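Local coordinates for glyoxalase family protein, putative (Bacillus anthracis, PDB 2QQZ) that is of unknown function but belongs to the glyoxalase, bleomycin resistance protein and dioxygenase superfamily, which holds both enzymes and non-enzymatic binding proteins, at residues 67-75 against 110-118. Numbering follows the deposited sequence.
Sequences NFNPAKRAH and YVSDPFGNR. With SO4 (sulfate ion), chain D.
Ala71 and Lys72 run parallel to Asn117 and Arg118, with the CA atoms of Ala71 and Asn117 4.7 Å apart, and Arg118 N donates to Ala71 O at 2.8 Å. The second bond uses a side chain: Ala71 N donates to Asn117 OD1 (2.9 Å), almost straight at 171°. ND2 of Asn117 donates to Asp113 OD2 and to Ala17 O, so the amide is held at both ends. Asp113 OD1 in turn accepts from Phe115 N, an Asx turn, and from Asn117 N, the two coming from opposite faces of the carboxylate. The type I turn 113-116 joins strands 106-112 and 118-124, a hairpin in one of the paired four-stranded sheets of this glyoxalase-type fold. The loop 67-75 runs alongside on its way to strand 76-80, the parallel neighbour of 118-124. Phe68 turns its ring edge to Phe115 O, with CE2 3.3 Å from that oxygen. At the other end, Arg118 CG sits over one face of the His75 ring, 4.2 Å from its centroid. Tyr110 and His75 form an offset edge-to-face stack, the Tyr110 edge toward the His75 face, planes 77° apart. His75 ND1 donates to Arg73 O, and NE2 is hydrogen-bonded to Glu120 OE1. Bent at chi3 (-80°), the Arg118 chain brings its guanidinium over one face of Tyr110, NH1 displaced toward the ring rim. NH1 and NH2 both donate to O1 of a sulfate, probably from the crystallisation liquor.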
ATOM      1  N   ASN A  67      15.514  11.974   0.408  1.00 39.28           N
ATOM      2  CA  ASN A  67      14.771  12.709   1.451  1.00 41.13           C
ATOM      3  C   ASN A  67      13.826  11.760   2.194  1.00 40.98           C
ATOM      4  O   ASN A  67      12.719  12.094   2.494  1.00 39.84           O
ATOM      5  CB  ASN A  67      14.021  13.879   0.853  1.00 41.19           C
ATOM      6  CG  ASN A  67      14.947  14.985   0.397  1.00 43.26           C
ATOM      7  OD1 ASN A  67      14.805  15.496  -0.727  1.00 47.03           O
ATOM      8  ND2 ASN A  67      15.917  15.349   1.244  1.00 37.50           N
ATOM      9  N   PHE A  68      14.284  10.548   2.464  1.00 40.29           N
ATOM     10  CA  PHE A  68      13.470   9.575   3.159  1.00 40.60           C
ATOM     11  C   PHE A  68      12.895  10.062   4.537  1.00 40.71           C
ATOM     12  O   PHE A  68      13.632  10.584   5.412  1.00 39.78           O
ATOM     13  CB  PHE A  68      14.266   8.294   3.361  1.00 39.61           C
ATOM     14  CG  PHE A  68      13.573   7.279   4.232  1.00 39.60           C
ATOM     15  CD1 PHE A  68      12.386   6.712   3.846  1.00 38.21           C
ATOM     16  CD2 PHE A  68      14.164   6.863   5.444  1.00 38.95           C
ATOM     17  CE1 PHE A  68      11.729   5.763   4.648  1.00 38.30           C
ATOM     18  CE2 PHE A  68      13.531   5.948   6.265  1.00 35.55           C
ATOM     19  CZ  PHE A  68      12.349   5.347   5.857  1.00 39.57           C
ATOM     20  N   ASN A  69      11.592   9.856   4.704  1.00 41.29           N
ATOM     21  CA  ASN A  69      10.947  10.067   6.009  1.00 43.20           C
ATOM     22  C   ASN A  69      10.153   8.783   6.355  1.00 41.47           C
ATOM     23  O   ASN A  69       9.266   8.412   5.620  1.00 42.12           O
ATOM     24  CB  ASN A  69      10.011  11.267   5.904  1.00 43.92           C
ATOM     25  CG  ASN A  69       9.567  11.790   7.249  1.00 51.12           C
ATOM     26  OD1 ASN A  69      10.131  11.448   8.312  1.00 54.66           O
ATOM     27  ND2 ASN A  69       8.573  12.660   7.220  1.00 56.64           N
ATOM     28  N   PRO A  70      10.481   8.076   7.450  1.00 41.43           N
ATOM     29  CA  PRO A  70       9.763   6.756   7.551  1.00 41.05           C
ATOM     30  C   PRO A  70       8.231   6.951   7.713  1.00 41.84           C
ATOM     31  O   PRO A  70       7.782   7.994   8.275  1.00 42.14           O
ATOM     32  CB  PRO A  70      10.384   6.065   8.779  1.00 41.94           C
ATOM     33  CG  PRO A  70      11.385   7.079   9.423  1.00 42.04           C
ATOM     34  CD  PRO A  70      11.413   8.358   8.580  1.00 42.39           C
ATOM     35  N   ALA A  71       7.446   6.005   7.225  1.00 40.34           N
ATOM     36  CA  ALA A  71       5.973   6.099   7.298  1.00 42.17           C
ATOM     37  C   ALA A  71       5.605   5.263   8.547  1.00 43.46           C
ATOM     38  O   ALA A  71       5.491   4.012   8.487  1.00 44.68           O
ATOM     39  CB  ALA A  71       5.323   5.512   6.033  1.00 39.42           C
ATOM     40  N   LYS A  72       5.482   5.952   9.681  1.00 42.85           N
ATOM     41  CA  LYS A  72       5.271   5.296  10.977  1.00 45.59           C
ATOM     42  C   LYS A  72       3.798   5.030  11.249  1.00 45.19           C
ATOM     43  O   LYS A  72       3.450   4.302  12.195  1.00 45.03           O
ATOM     44  CB  LYS A  72       5.849   6.160  12.094  1.00 45.70           C
ATOM     45  CG  LYS A  72       7.348   6.376  11.938  1.00 49.06           C
ATOM     46  CD  LYS A  72       7.878   7.292  13.027  1.00 60.17           C
ATOM     47  CE  LYS A  72       9.410   7.526  12.848  1.00 65.21           C
ATOM     48  NZ  LYS A  72       9.999   8.358  13.945  1.00 67.65           N
ATOM     49  N   ARG A  73       2.918   5.593  10.419  0.50 44.37           N
ATOM     50  CA  ARG A  73       1.494   5.546  10.720  0.50 45.37           C
ATOM     51  C   ARG A  73       0.657   4.903   9.596  0.50 45.93           C
ATOM     52  O   ARG A  73       0.217   3.765   9.733  0.50 46.53           O
ATOM     53  CB  ARG A  73       1.004   6.945  11.124  0.50 45.49           C
ATOM     54  CG  ARG A  73       1.928   7.578  12.145  0.50 46.22           C
ATOM     55  CD  ARG A  73       1.274   8.610  13.039  0.50 49.94           C
ATOM     56  NE  ARG A  73       0.863   9.855  12.361  0.50 53.34           N
ATOM     57  CZ  ARG A  73       1.673  10.759  11.799  0.50 55.98           C
ATOM     58  NH1 ARG A  73       1.147  11.860  11.262  0.50 55.72           N
ATOM     59  NH2 ARG A  73       2.994  10.587  11.764  0.50 53.76           N
ATOM     60  N   ALA A  74       0.466   5.606   8.482  1.00 46.39           N
ATOM     61  CA  ALA A  74      -0.071   5.014   7.237  1.00 46.24           C
ATOM     62  C   ALA A  74       0.871   3.920   6.696  1.00 45.02           C
ATOM     63  O   ALA A  74       2.084   4.066   6.694  1.00 44.49           O
ATOM     64  CB  ALA A  74      -0.227   6.074   6.208  1.00 46.78           C
ATOM     65  N   HIS A  75       0.312   2.792   6.260  1.00 44.55           N
ATOM     66  CA  HIS A  75       1.104   1.636   5.923  1.00 43.92           C
ATOM     67  C   HIS A  75       0.309   0.634   5.048  1.00 42.99           C
ATOM     68  O   HIS A  75      -0.926   0.734   4.964  1.00 43.70           O
ATOM     69  CB  HIS A  75       1.509   0.959   7.242  1.00 44.03           C
ATOM     70  CG  HIS A  75       0.341   0.448   8.024  1.00 47.11           C
ATOM     71  ND1 HIS A  75      -0.435   1.261   8.830  1.00 50.44           N
ATOM     72  CD2 HIS A  75      -0.211  -0.784   8.092  1.00 48.84           C
ATOM     73  CE1 HIS A  75      -1.397   0.546   9.378  1.00 50.49           C
ATOM     74  NE2 HIS A  75      -1.297  -0.692   8.931  1.00 53.33           N
ATOM     75  N   TYR A 110       1.663  -5.090  14.186  1.00 40.20           N
ATOM     76  CA  TYR A 110       2.540  -4.224  13.394  1.00 39.63           C
ATOM     77  C   TYR A 110       3.962  -4.560  13.740  1.00 39.78           C
ATOM     78  O   TYR A 110       4.265  -4.968  14.857  1.00 39.06           O
ATOM     79  CB  TYR A 110       2.311  -2.758  13.735  1.00 40.57           C
ATOM     80  CG  TYR A 110       0.881  -2.341  13.733  1.00 42.59           C
ATOM     81  CD1 TYR A 110       0.137  -2.378  12.554  1.00 46.06           C
ATOM     82  CD2 TYR A 110       0.274  -1.837  14.883  1.00 45.24           C
ATOM     83  CE1 TYR A 110      -1.192  -1.984  12.524  1.00 45.27           C
ATOM     84  CE2 TYR A 110      -1.074  -1.408  14.852  1.00 45.78           C
ATOM     85  CZ  TYR A 110      -1.789  -1.510  13.680  1.00 46.47           C
ATOM     86  OH  TYR A 110      -3.118  -1.101  13.577  1.00 48.74           O
ATOM     87  N   VAL A 111       4.837  -4.347  12.778  1.00 38.96           N
ATOM     88  CA  VAL A 111       6.267  -4.320  13.008  1.00 40.46           C
ATOM     89  C   VAL A 111       6.794  -3.073  12.286  1.00 40.57           C
ATOM     90  O   VAL A 111       6.097  -2.487  11.447  1.00 41.46           O
ATOM     91  CB  VAL A 111       6.956  -5.596  12.475  1.00 39.69           C
ATOM     92  CG1 VAL A 111       6.263  -6.826  12.984  1.00 39.92           C
ATOM     93  CG2 VAL A 111       6.944  -5.620  10.950  1.00 44.46           C
ATOM     94  N   SER A 112       8.006  -2.674  12.604  1.00 41.06           N
ATOM     95  CA  SER A 112       8.734  -1.664  11.845  1.00 42.46           C
ATOM     96  C   SER A 112       9.813  -2.367  11.010  1.00 42.16           C
ATOM     97  O   SER A 112      10.517  -3.263  11.490  1.00 40.65           O
ATOM     98  CB  SER A 112       9.411  -0.655  12.781  1.00 43.69           C
ATOM     99  OG  SER A 112       8.421   0.095  13.496  1.00 49.29           O
ATOM    100  N   ASP A 113       9.984  -1.964   9.765  1.00 41.53           N
ATOM    101  CA  ASP A 113      11.130  -2.508   8.997  1.00 40.45           C
ATOM    102  C   ASP A 113      12.420  -1.811   9.513  1.00 40.52           C
ATOM    103  O   ASP A 113      12.346  -0.986  10.441  1.00 38.85           O
ATOM    104  CB  ASP A 113      10.951  -2.377   7.461  1.00 41.11           C
ATOM    105  CG  ASP A 113      11.026  -0.918   6.951  1.00 41.61           C
ATOM    106  OD1 ASP A 113      11.477  -0.021   7.719  1.00 41.55           O
ATOM    107  OD2 ASP A 113      10.692  -0.690   5.759  1.00 44.66           O
ATOM    108  N   PRO A 114      13.598  -2.162   8.948  1.00 41.02           N
ATOM    109  CA  PRO A 114      14.838  -1.580   9.430  1.00 41.06           C
ATOM    110  C   PRO A 114      14.883  -0.041   9.276  1.00 41.42           C
ATOM    111  O   PRO A 114      15.719   0.585   9.943  1.00 42.17           O
ATOM    112  CB  PRO A 114      15.877  -2.242   8.526  1.00 39.15           C
ATOM    113  CG  PRO A 114      15.253  -3.456   8.151  1.00 42.42           C
ATOM    114  CD  PRO A 114      13.879  -3.117   7.868  1.00 41.14           C
ATOM    115  N   PHE A 115      13.969   0.580   8.515  1.00 40.19           N
ATOM    116  CA  PHE A 115      14.101   2.027   8.219  1.00 40.59           C
ATOM    117  C   PHE A 115      13.037   2.800   8.984  1.00 41.32           C
ATOM    118  O   PHE A 115      12.964   4.028   8.895  1.00 41.28           O
ATOM    119  CB  PHE A 115      13.958   2.295   6.715  1.00 41.68           C
ATOM    120  CG  PHE A 115      14.662   1.267   5.881  1.00 42.09           C
ATOM    121  CD1 PHE A 115      16.077   1.169   5.927  1.00 43.22           C
ATOM    122  CD2 PHE A 115      13.939   0.335   5.152  1.00 40.11           C
ATOM    123  CE1 PHE A 115      16.747   0.159   5.218  1.00 43.06           C
ATOM    124  CE2 PHE A 115      14.616  -0.719   4.404  1.00 40.40           C
ATOM    125  CZ  PHE A 115      15.997  -0.794   4.459  1.00 42.84           C
ATOM    126  N   GLY A 116      12.245   2.067   9.772  1.00 39.72           N
ATOM    127  CA  GLY A 116      11.262   2.666  10.612  1.00 39.50           C
ATOM    128  C   GLY A 116       9.869   2.735   9.980  1.00 38.10           C
ATOM    129  O   GLY A 116       8.987   3.348  10.583  1.00 39.24           O
ATOM    130  N   ASN A 117       9.669   2.168   8.790  1.00 37.22           N
ATOM    131  CA  ASN A 117       8.303   2.076   8.185  1.00 37.33           C
ATOM    132  C   ASN A 117       7.462   1.010   8.914  1.00 37.72           C
ATOM    133  O   ASN A 117       7.964  -0.100   9.189  1.00 37.75           O
ATOM    134  CB  ASN A 117       8.346   1.680   6.695  1.00 36.14           C
ATOM    135  CG  ASN A 117       9.132   2.645   5.860  1.00 39.36           C
ATOM    136  OD1 ASN A 117       8.790   3.829   5.767  1.00 37.36           O
ATOM    137  ND2 ASN A 117      10.176   2.141   5.214  1.00 35.82           N
ATOM    138  N   ARG A 118       6.238   1.382   9.266  1.00 37.95           N
ATOM    139  CA  ARG A 118       5.233   0.436   9.799  1.00 39.12           C
ATOM    140  C   ARG A 118       4.699  -0.494   8.697  1.00 39.02           C
ATOM    141  O   ARG A 118       4.362  -0.051   7.578  1.00 38.67           O
ATOM    142  CB  ARG A 118       4.082   1.194  10.391  1.00 39.56           C
ATOM    143  CG  ARG A 118       2.914   0.319  10.873  1.00 42.02           C
ATOM    144  CD  ARG A 118       2.116   1.117  11.964  1.00 42.79           C
ATOM    145  NE  ARG A 118       2.818   1.019  13.258  1.00 46.55           N
ATOM    146  CZ  ARG A 118       2.284   1.336  14.445  1.00 48.83           C
ATOM    147  NH1 ARG A 118       1.041   1.817  14.526  1.00 47.11           N
ATOM    148  NH2 ARG A 118       3.013   1.228  15.548  1.00 47.63           N
TER
HETATM  149  S   SO4 D 125       0.756   3.671  17.836  0.75 46.25           S
HETATM  150  O1  SO4 D 125       0.783   2.252  17.556  0.75 48.08           O
HETATM  151  O2  SO4 D 125      -0.439   4.314  17.324  0.75 43.77           O
HETATM  152  O3  SO4 D 125       0.819   3.767  19.294  0.75 53.15           O
HETATM  153  O4  SO4 D 125       1.912   4.347  17.304  0.75 49.41           O
HETATM  154  O   HOH W   1       4.579   2.123   6.039  1.00 23.77           O
HETATM  155  O   HOH W   2      -0.776   3.030  12.625  1.00 38.19           O